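Local coordinates for protein interpain A (Prevotella intermedia, PDB 3BB7) that probably acts as a cysteine protease of the peptidase C10 family, captured here as a zymogen fragment of a longer protein that activates autocatalytically, at residues L7-H11 / T12-F16; I62-A65 / V66-N69; Y161-A164 / N165-D168; Y174-A177 / E178-V182. The protein carries 1 engineered substitution. All coordinates share one frame; numbering follows the deposited sequence. Where two conformers were deposited one is given.

Interaction 1: L7-H11 / T12-F16; sequences LKQTH and TYTVF
Strands 7-9 and 14-16 run antiparallel, their short axes 4.6 Å apart at 167°, as the two arms of a beta hairpin at the outer end of a large antiparallel sheet, in the part of the chain related to Spi protease inhibitors. Leu7 and Lys8 both face Val15, a classic beta bulge. Its signature is the carbonyl Val15 O, which accepts a bond from Leu7 N at 2.8 Å and a weak one from Lys8 N at 3.4 Å. Val15 N returns a bond to Lys8 O, and the same oxygen takes a CA-H...O contact from Thr14 CA. In the hydrogen-bonded pair, Lys8 CB lies 4.2 Å from Val15 CB. The amine of Lys8 leads off to a salt bridge with Glu45. On the other face, Gln9 and Thr14, the non-hydrogen-bonded pair, lie side by side and point the same way, joined weakly through Gln9 NE2 and Thr14 OG1.

Thr10 makes most of the polar contacts of the turn. Thr10 N donates to Tyr13 O, nearly straight at 171°. With chi1 at 71°, the hydroxyl sits between its own backbone N and carbonyl carbon, where Thr10 OG1 accepts from two amides, Tyr13 N at 3.2 Å and Thr12 N at 3.3 Å. Thr12 OG1 has its own partner in Asp59 of helix 49-68. Thr10 OG1 also lies over the centre of the Tyr13 ring, 3.4 Å above its plane, and beside it Thr10 CG2 makes a CH-pi contact with the same ring, 4.1 Å from the centroid.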
# COMPACT_ATOMS: atom_id res chain seq x y z
N LEU A 7 8.75 16.61 16.47
CA LEU A 7 8.95 15.25 16.97
C LEU A 7 10.24 14.64 16.43
O LEU A 7 11.00 13.99 17.18
CB LEU A 7 7.76 14.37 16.58
CG LEU A 7 6.42 14.76 17.20
CD1 LEU A 7 5.28 13.87 16.71
CD2 LEU A 7 6.54 14.72 18.73
N LYS A 8 10.49 14.85 15.15
CA LYS A 8 11.62 14.26 14.45
C LYS A 8 12.06 15.20 13.33
O LYS A 8 11.23 15.85 12.70
CB LYS A 8 11.22 12.91 13.84
CG LYS A 8 12.41 12.01 13.62
CD LYS A 8 12.00 10.56 13.46
CE LYS A 8 13.17 9.62 13.79
NZ LYS A 8 13.45 9.58 15.27
N GLN A 9 13.36 15.26 13.09
CA GLN A 9 13.89 16.18 12.10
C GLN A 9 15.02 15.57 11.28
O GLN A 9 15.92 14.93 11.83
CB GLN A 9 14.36 17.47 12.78
CG GLN A 9 14.83 18.55 11.82
CD GLN A 9 15.06 19.89 12.49
OE1 GLN A 9 15.81 19.99 13.47
NE2 GLN A 9 14.43 20.92 11.96
N THR A 10 14.97 15.76 9.97
CA THR A 10 16.12 15.47 9.10
C THR A 10 16.47 16.78 8.38
O THR A 10 15.88 17.83 8.66
CB THR A 10 15.84 14.35 8.07
OG1 THR A 10 14.92 14.82 7.08
CG2 THR A 10 15.26 13.10 8.76
N HIS A 11 17.42 16.72 7.44
CA HIS A 11 17.80 17.92 6.68
C HIS A 11 16.76 18.33 5.64
O HIS A 11 16.80 19.46 5.13
CB HIS A 11 19.17 17.77 6.03
CG HIS A 11 20.28 17.57 7.01
ND1 HIS A 11 20.15 17.87 8.35
CD2 HIS A 11 21.56 17.14 6.85
CE1 HIS A 11 21.28 17.61 8.98
NE2 HIS A 11 22.15 17.16 8.09
N THR A 12 15.82 17.44 5.34
CA THR A 12 14.83 17.70 4.29
C THR A 12 13.39 17.78 4.77
O THR A 12 12.55 18.38 4.10
CB THR A 12 14.86 16.63 3.19
OG1 THR A 12 14.74 15.34 3.80
CG2 THR A 12 16.17 16.67 2.40
N TYR A 13 13.09 17.15 5.90
CA TYR A 13 11.72 17.18 6.44
C TYR A 13 11.71 17.12 7.95
O TYR A 13 12.68 16.65 8.57
CB TYR A 13 10.84 16.05 5.88
CG TYR A 13 11.30 14.66 6.26
CD1 TYR A 13 11.03 14.12 7.53
CD2 TYR A 13 12.04 13.87 5.35
CE1 TYR A 13 11.49 12.86 7.90
CE2 TYR A 13 12.49 12.60 5.71
CZ TYR A 13 12.22 12.10 6.99
OH TYR A 13 12.68 10.85 7.33
N THR A 14 10.60 17.57 8.53
CA THR A 14 10.41 17.58 9.97
C THR A 14 9.01 17.02 10.20
O THR A 14 8.06 17.36 9.47
CB THR A 14 10.49 19.02 10.52
OG1 THR A 14 11.76 19.60 10.18
CG2 THR A 14 10.37 19.06 12.04
N VAL A 15 8.90 16.11 11.18
CA VAL A 15 7.60 15.59 11.59
C VAL A 15 7.18 16.46 12.77
O VAL A 15 7.90 16.58 13.78
CB VAL A 15 7.69 14.09 11.98
CG1 VAL A 15 6.41 13.62 12.60
CG2 VAL A 15 8.05 13.26 10.74
N PHE A 16 6.01 17.09 12.65
CA PHE A 16 5.52 17.92 13.74
C PHE A 16 4.22 17.33 14.26
O PHE A 16 3.31 17.07 13.47
CB PHE A 16 5.17 19.31 13.23
CG PHE A 16 6.35 20.24 13.03
CD1 PHE A 16 6.84 20.48 11.76
CD2 PHE A 16 6.90 20.94 14.10
CE1 PHE A 16 7.90 21.37 11.55
CE2 PHE A 16 7.97 21.83 13.88
CZ PHE A 16 8.46 22.04 12.62

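Interaction 2: I62-A65 / V66-N69; sequences ITNA and VKSN. Unlike the reference sequence in segment 66-69: Ser68 (reference Asn).
Asn64 O receives Ser68 N at 2.9 Å, the shortest of three successive i to i+4 bonds near the C-terminal end of helix 49-68. One residue earlier Lys67 N donates to Thr63 O, and before that Val66 N donates to Ile62 O, each at 3.0 Å. All three amides approach slightly out of the carbonyl plane, by little more than 20°, as is usual in an alpha helix.

Val66 places CG2 beside its own backbone N, with CG1 anti to that atom (chi1 166°), which brings Val66 CG2 back over the preceding turn to 3.3 Å from Ile62 O and into a loose contact, 4.5 Å, with Ile62 CG2. Ser68 CB rests 3.4 Å from Asn64 O. Serine at this position differs from the reference sequence, which has asparagine. The hydroxyl of Thr63 is held within its own helix by Asp59 O and Glu60 O. Ala65 is buried, its side chain touching Leu72.

Asn69 leaves helical conformation with positive phi (53°) and is the C-prime residue of a Schellman motif: Lys70 N closes back on Ala65 O, and Asn69 N makes a weak bond to Val66 O. The bonds that close the helix end thus run between main-chain atoms, and the positive phi at Asn69 lets the chain turn back to make them.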
# COMPACT_ATOMS: atom_id res chain seq x y z
N ILE A 62 13.54 15.90 -2.88
CA ILE A 62 13.85 17.22 -2.42
C ILE A 62 15.34 17.53 -2.68
O ILE A 62 15.69 18.62 -3.20
CB ILE A 62 13.45 17.45 -0.93
CG1 ILE A 62 11.93 17.38 -0.79
CG2 ILE A 62 13.97 18.81 -0.43
CD1 ILE A 62 11.39 17.48 0.64
N THR A 63 16.23 16.61 -2.32
CA THR A 63 17.65 16.86 -2.57
C THR A 63 17.94 16.99 -4.07
O THR A 63 18.71 17.86 -4.49
CB THR A 63 18.55 15.84 -1.87
OG1 THR A 63 18.32 14.54 -2.40
CG2 THR A 63 18.27 15.82 -0.37
N ASN A 64 17.27 16.18 -4.89
CA ASN A 64 17.51 16.29 -6.32
C ASN A 64 16.98 17.62 -6.89
O ASN A 64 17.62 18.24 -7.74
CB ASN A 64 16.82 15.13 -7.05
CG ASN A 64 16.96 15.21 -8.57
OD1 ASN A 64 16.05 15.67 -9.27
ND2 ASN A 64 18.10 14.77 -9.09
N ALA A 65 15.82 18.05 -6.40
CA ALA A 65 15.26 19.34 -6.81
C ALA A 65 16.20 20.48 -6.50
O ALA A 65 16.42 21.37 -7.32
CB ALA A 65 13.94 19.58 -6.12
N VAL A 66 16.73 20.48 -5.29
CA VAL A 66 17.65 21.52 -4.87
C VAL A 66 18.94 21.49 -5.73
O VAL A 66 19.39 22.56 -6.17
CB VAL A 66 17.97 21.38 -3.35
CG1 VAL A 66 19.16 22.21 -2.92
CG2 VAL A 66 16.71 21.66 -2.51
N LYS A 67 19.48 20.30 -5.98
CA LYS A 67 20.71 20.16 -6.77
C LYS A 67 20.52 20.69 -8.19
O LYS A 67 21.42 21.34 -8.74
CB LYS A 67 21.11 18.68 -6.85
CG LYS A 67 22.24 18.40 -7.85
CD LYS A 67 22.98 17.08 -7.61
CE LYS A 67 22.12 15.86 -7.71
NZ LYS A 67 22.98 14.63 -7.42
N SER A 68 19.36 20.37 -8.76
CA SER A 68 19.04 20.72 -10.16
C SER A 68 18.35 22.09 -10.25
O SER A 68 18.10 22.60 -11.36
CB SER A 68 18.20 19.61 -10.80
OG SER A 68 18.95 18.38 -10.97
N ASN A 69 18.09 22.71 -9.10
CA ASN A 69 17.44 24.02 -9.02
C ASN A 69 16.13 24.06 -9.79
O ASN A 69 15.83 25.02 -10.51
CB ASN A 69 18.38 25.11 -9.53
CG ASN A 69 18.09 26.46 -8.93
OD1 ASN A 69 17.87 26.58 -7.72
ND2 ASN A 69 18.12 27.49 -9.77

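Interaction 3: Y161-A164 / N165-D168; sequences YDWA and NMKD
Met166 and Trp163 form the buried, closely packed part of this turn. Met166 bends at chi2 and carries its methyl back to the indole, with Met166 CE 4.0 Å from Trp163 CE3. Leu125 and Asn126 of helix 116-128 and Leu185 of helix 176-192 pack round that indole, while its NE1 bonds to Pro131 O.

The part made by Asp162, Asn165 and Ala164 is more exposed and is held by polar bonds. Asn165 N donates to Asp162 O at 3.0 Å from above the carbonyl plane, and Asn165 ND2 gives an almost straight bond (171°) to Asp162 OD1 at 2.9 Å. The carboxylate oxygen is met on its syn side, and it lies in the amide plane of Asn165 although the two flat groups stand 83° apart. Asp162 reaches this position with CG anti to its backbone N (chi1 -170°). Ala164 is exposed; a water donates to both Trp163 O and Met166 O, at 3.1 and 2.8 Å, linking the two carbonyls. Met166 N also bonds to Trp163 O. Such i to i+3 bonds are typical of a short 3-10 turn, here following an inverse gamma turn centred on Asp162 and closed by a weak bond from Trp163 N to Tyr161 O.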
# COMPACT_ATOMS: atom_id res chain seq x y z
N TYR A 161 -14.76 -16.82 -0.02
CA TYR A 161 -14.18 -15.84 0.92
C TYR A 161 -15.22 -15.36 1.91
O TYR A 161 -16.36 -15.04 1.55
CB TYR A 161 -13.47 -14.69 0.17
CG TYR A 161 -12.36 -15.27 -0.66
CD1 TYR A 161 -12.52 -15.44 -2.02
CD2 TYR A 161 -11.17 -15.73 -0.06
CE1 TYR A 161 -11.53 -16.08 -2.78
CE2 TYR A 161 -10.18 -16.34 -0.80
CZ TYR A 161 -10.37 -16.53 -2.18
OH TYR A 161 -9.39 -17.19 -2.92
N ASP A 162 -14.87 -15.35 3.18
CA ASP A 162 -15.85 -15.10 4.24
C ASP A 162 -15.94 -13.60 4.53
O ASP A 162 -15.55 -13.12 5.61
CB ASP A 162 -15.49 -15.91 5.47
CG ASP A 162 -16.58 -15.90 6.54
OD1 ASP A 162 -16.31 -16.46 7.63
OD2 ASP A 162 -17.70 -15.37 6.32
N TRP A 163 -16.45 -12.85 3.55
CA TRP A 163 -16.52 -11.38 3.65
C TRP A 163 -17.22 -10.87 4.91
O TRP A 163 -16.82 -9.87 5.48
CB TRP A 163 -17.18 -10.77 2.41
CG TRP A 163 -16.49 -11.19 1.14
CD1 TRP A 163 -16.98 -12.00 0.16
CD2 TRP A 163 -15.13 -10.91 0.77
NE1 TRP A 163 -16.06 -12.15 -0.84
CE2 TRP A 163 -14.90 -11.52 -0.48
CE3 TRP A 163 -14.11 -10.16 1.36
CZ2 TRP A 163 -13.66 -11.41 -1.15
CZ3 TRP A 163 -12.87 -10.06 0.70
CH2 TRP A 163 -12.65 -10.70 -0.53
N ALA A 164 -18.26 -11.59 5.34
CA ALA A 164 -19.04 -11.14 6.51
C ALA A 164 -18.24 -11.19 7.81
O ALA A 164 -18.66 -10.54 8.78
CB ALA A 164 -20.35 -11.96 6.64
N ASN A 165 -17.13 -11.94 7.83
CA ASN A 165 -16.28 -12.06 9.04
C ASN A 165 -14.96 -11.30 8.92
O ASN A 165 -14.06 -11.48 9.76
CB ASN A 165 -16.03 -13.54 9.38
CG ASN A 165 -17.11 -14.13 10.28
OD1 ASN A 165 -17.57 -13.48 11.23
ND2 ASN A 165 -17.52 -15.35 9.97
N MET A 166 -14.86 -10.42 7.93
CA MET A 166 -13.67 -9.55 7.82
C MET A 166 -13.86 -8.29 8.65
O MET A 166 -14.52 -7.35 8.25
CB MET A 166 -13.41 -9.15 6.36
CG MET A 166 -13.40 -10.25 5.39
SD MET A 166 -11.86 -11.14 5.42
CE MET A 166 -12.15 -12.34 4.08
N LYS A 167 -13.24 -8.27 9.82
CA LYS A 167 -13.31 -7.13 10.72
C LYS A 167 -12.45 -5.98 10.20
O LYS A 167 -11.43 -6.22 9.56
CB LYS A 167 -12.84 -7.61 12.10
CG LYS A 167 -13.12 -6.75 13.27
CD LYS A 167 -12.95 -7.57 14.58
CE LYS A 167 -13.59 -6.86 15.76
NZ LYS A 167 -14.59 -5.83 15.41
N ASP A 168 -12.85 -4.75 10.52
CA ASP A 168 -12.07 -3.59 10.11
C ASP A 168 -10.72 -3.58 10.84
O ASP A 168 -9.70 -3.29 10.23
CB ASP A 168 -12.81 -2.29 10.41
CG ASP A 168 -13.85 -1.97 9.38
OD1 ASP A 168 -13.82 -2.57 8.26
OD2 ASP A 168 -14.70 -1.10 9.69
O HOH W 1 -17.18 -7.61 7.51

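Interaction 4: Y174-A177 / E178-V182; sequences YTEA and EANAV
A capping box starts helix 176-192 in the peptidase C10 part of the chain, with Thr175 as N-cap and Glu178 as its reciprocal partner. Glu178 N donates to Thr175 OG1 at 3.0 Å, and Thr175 N donates to Glu178 OE2 at 2.9 Å, the latter bond nearly straight at 165°. The carboxylate oxygen is met on its anti side, from out of the carboxylate plane. Thr175 puts its hydroxyl between its backbone N and carbonyl carbon (chi1 68°), pointed at the first turn, whereas the Glu178 chain runs extended beyond CG and crosses the threonine so closely that Glu178 CG lies 3.2 Å from Thr175 OG1. Glu178 N, one of the first-turn amides that lack a carbonyl of a preceding turn, is thereby satisfied. A negative carboxylate here would also be expected to interact favourably with the helix dipole.

Regular i to i+4 bonding follows: Ala179 N to Thr175 O, Asn180 N to Glu176 O and Ala181 N to Ala177 O. On the flank, Glu176 and Asn180 cross with their carboxylate and amide planes 28° apart; Glu176 OE1 makes a long, weak ion pair and Asn180 OD1 a weak hydrogen bond with Lys102 NZ. Ahead of the cap, the Tyr174 ring meets Tyr170 edge-to-face and touches Pro99, and Tyr174 CE1 lies 3.8 Å from Ala179 CB.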
# COMPACT_ATOMS: atom_id res chain seq x y z
N TYR A 174 -11.16 -10.06 18.69
CA TYR A 174 -11.73 -10.70 17.49
C TYR A 174 -11.96 -12.19 17.77
O TYR A 174 -11.34 -12.74 18.68
CB TYR A 174 -10.78 -10.54 16.29
CG TYR A 174 -9.35 -11.04 16.49
CD1 TYR A 174 -9.03 -12.37 16.30
CD2 TYR A 174 -8.32 -10.14 16.83
CE1 TYR A 174 -7.71 -12.82 16.47
CE2 TYR A 174 -7.01 -10.57 17.00
CZ TYR A 174 -6.71 -11.90 16.82
OH TYR A 174 -5.42 -12.36 16.96
N THR A 175 -12.83 -12.81 16.97
CA THR A 175 -13.16 -14.22 17.10
C THR A 175 -12.27 -15.06 16.20
O THR A 175 -11.67 -14.54 15.25
CB THR A 175 -14.61 -14.53 16.68
OG1 THR A 175 -14.73 -14.33 15.25
CG2 THR A 175 -15.64 -13.65 17.42
N GLU A 176 -12.24 -16.36 16.44
CA GLU A 176 -11.46 -17.23 15.57
C GLU A 176 -11.97 -17.20 14.14
O GLU A 176 -11.17 -17.22 13.21
CB GLU A 176 -11.45 -18.67 16.07
CG GLU A 176 -10.47 -19.54 15.29
CD GLU A 176 -10.26 -20.89 15.90
OE1 GLU A 176 -9.19 -21.08 16.52
OE2 GLU A 176 -11.16 -21.74 15.78
N ALA A 177 -13.30 -17.16 13.97
CA ALA A 177 -13.84 -17.10 12.60
C ALA A 177 -13.43 -15.80 11.88
O ALA A 177 -13.14 -15.80 10.68
CB ALA A 177 -15.36 -17.25 12.60
N GLU A 178 -13.38 -14.69 12.62
CA GLU A 178 -12.91 -13.44 12.02
C GLU A 178 -11.41 -13.52 11.66
O GLU A 178 -11.00 -13.05 10.60
CB GLU A 178 -13.17 -12.30 12.99
CG GLU A 178 -14.64 -11.93 13.07
CD GLU A 178 -15.02 -11.09 14.27
OE1 GLU A 178 -16.11 -10.48 14.21
OE2 GLU A 178 -14.28 -11.01 15.26
N ALA A 179 -10.60 -14.12 12.54
CA ALA A 179 -9.18 -14.31 12.27
C ALA A 179 -9.00 -15.20 11.06
O ALA A 179 -8.21 -14.88 10.18
CB ALA A 179 -8.52 -14.93 13.47
N ASN A 180 -9.71 -16.32 11.00
CA ASN A 180 -9.57 -17.21 9.85
C ASN A 180 -10.02 -16.59 8.52
O ASN A 180 -9.46 -16.86 7.46
CB ASN A 180 -10.31 -18.50 10.14
CG ASN A 180 -9.54 -19.38 11.12
OD1 ASN A 180 -8.32 -19.27 11.23
ND2 ASN A 180 -10.25 -20.25 11.81
N ALA A 181 -11.07 -15.77 8.59
CA ALA A 181 -11.57 -15.11 7.39
C ALA A 181 -10.49 -14.29 6.76
O ALA A 181 -10.21 -14.43 5.58
CB ALA A 181 -12.76 -14.24 7.72
N VAL A 182 -9.88 -13.40 7.56
CA VAL A 182 -8.86 -12.53 7.00
C VAL A 182 -7.56 -13.29 6.69
O VAL A 182 -6.90 -12.95 5.69
CB VAL A 182 -8.62 -11.25 7.87
CG1 VAL A 182 -7.88 -11.56 9.18
CG2 VAL A 182 -7.86 -10.22 7.08

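The four contacts form two clusters. Interactions 1 and 2 have centres 18 Å apart and touch where Thr12 CG2 meets Thr63 CG2 at 3.6 Å, so the hairpin turn packs on the C-terminal part of helix 49-68. Interactions 3 and 4 are closer still, with centres 8 Å apart: Met166 CE lies 3.2 Å from Ala181 O, and Asn165 O lies against Glu178 CG, setting the 3-10 turn beside the capped helix. Between the clusters, centres of interactions 2 and 4 are 48 Å apart, across the chain's centre. All four lie away from the predicted catalytic positions, His267 and Ala116, the engineered replacement of the predicted nucleophile.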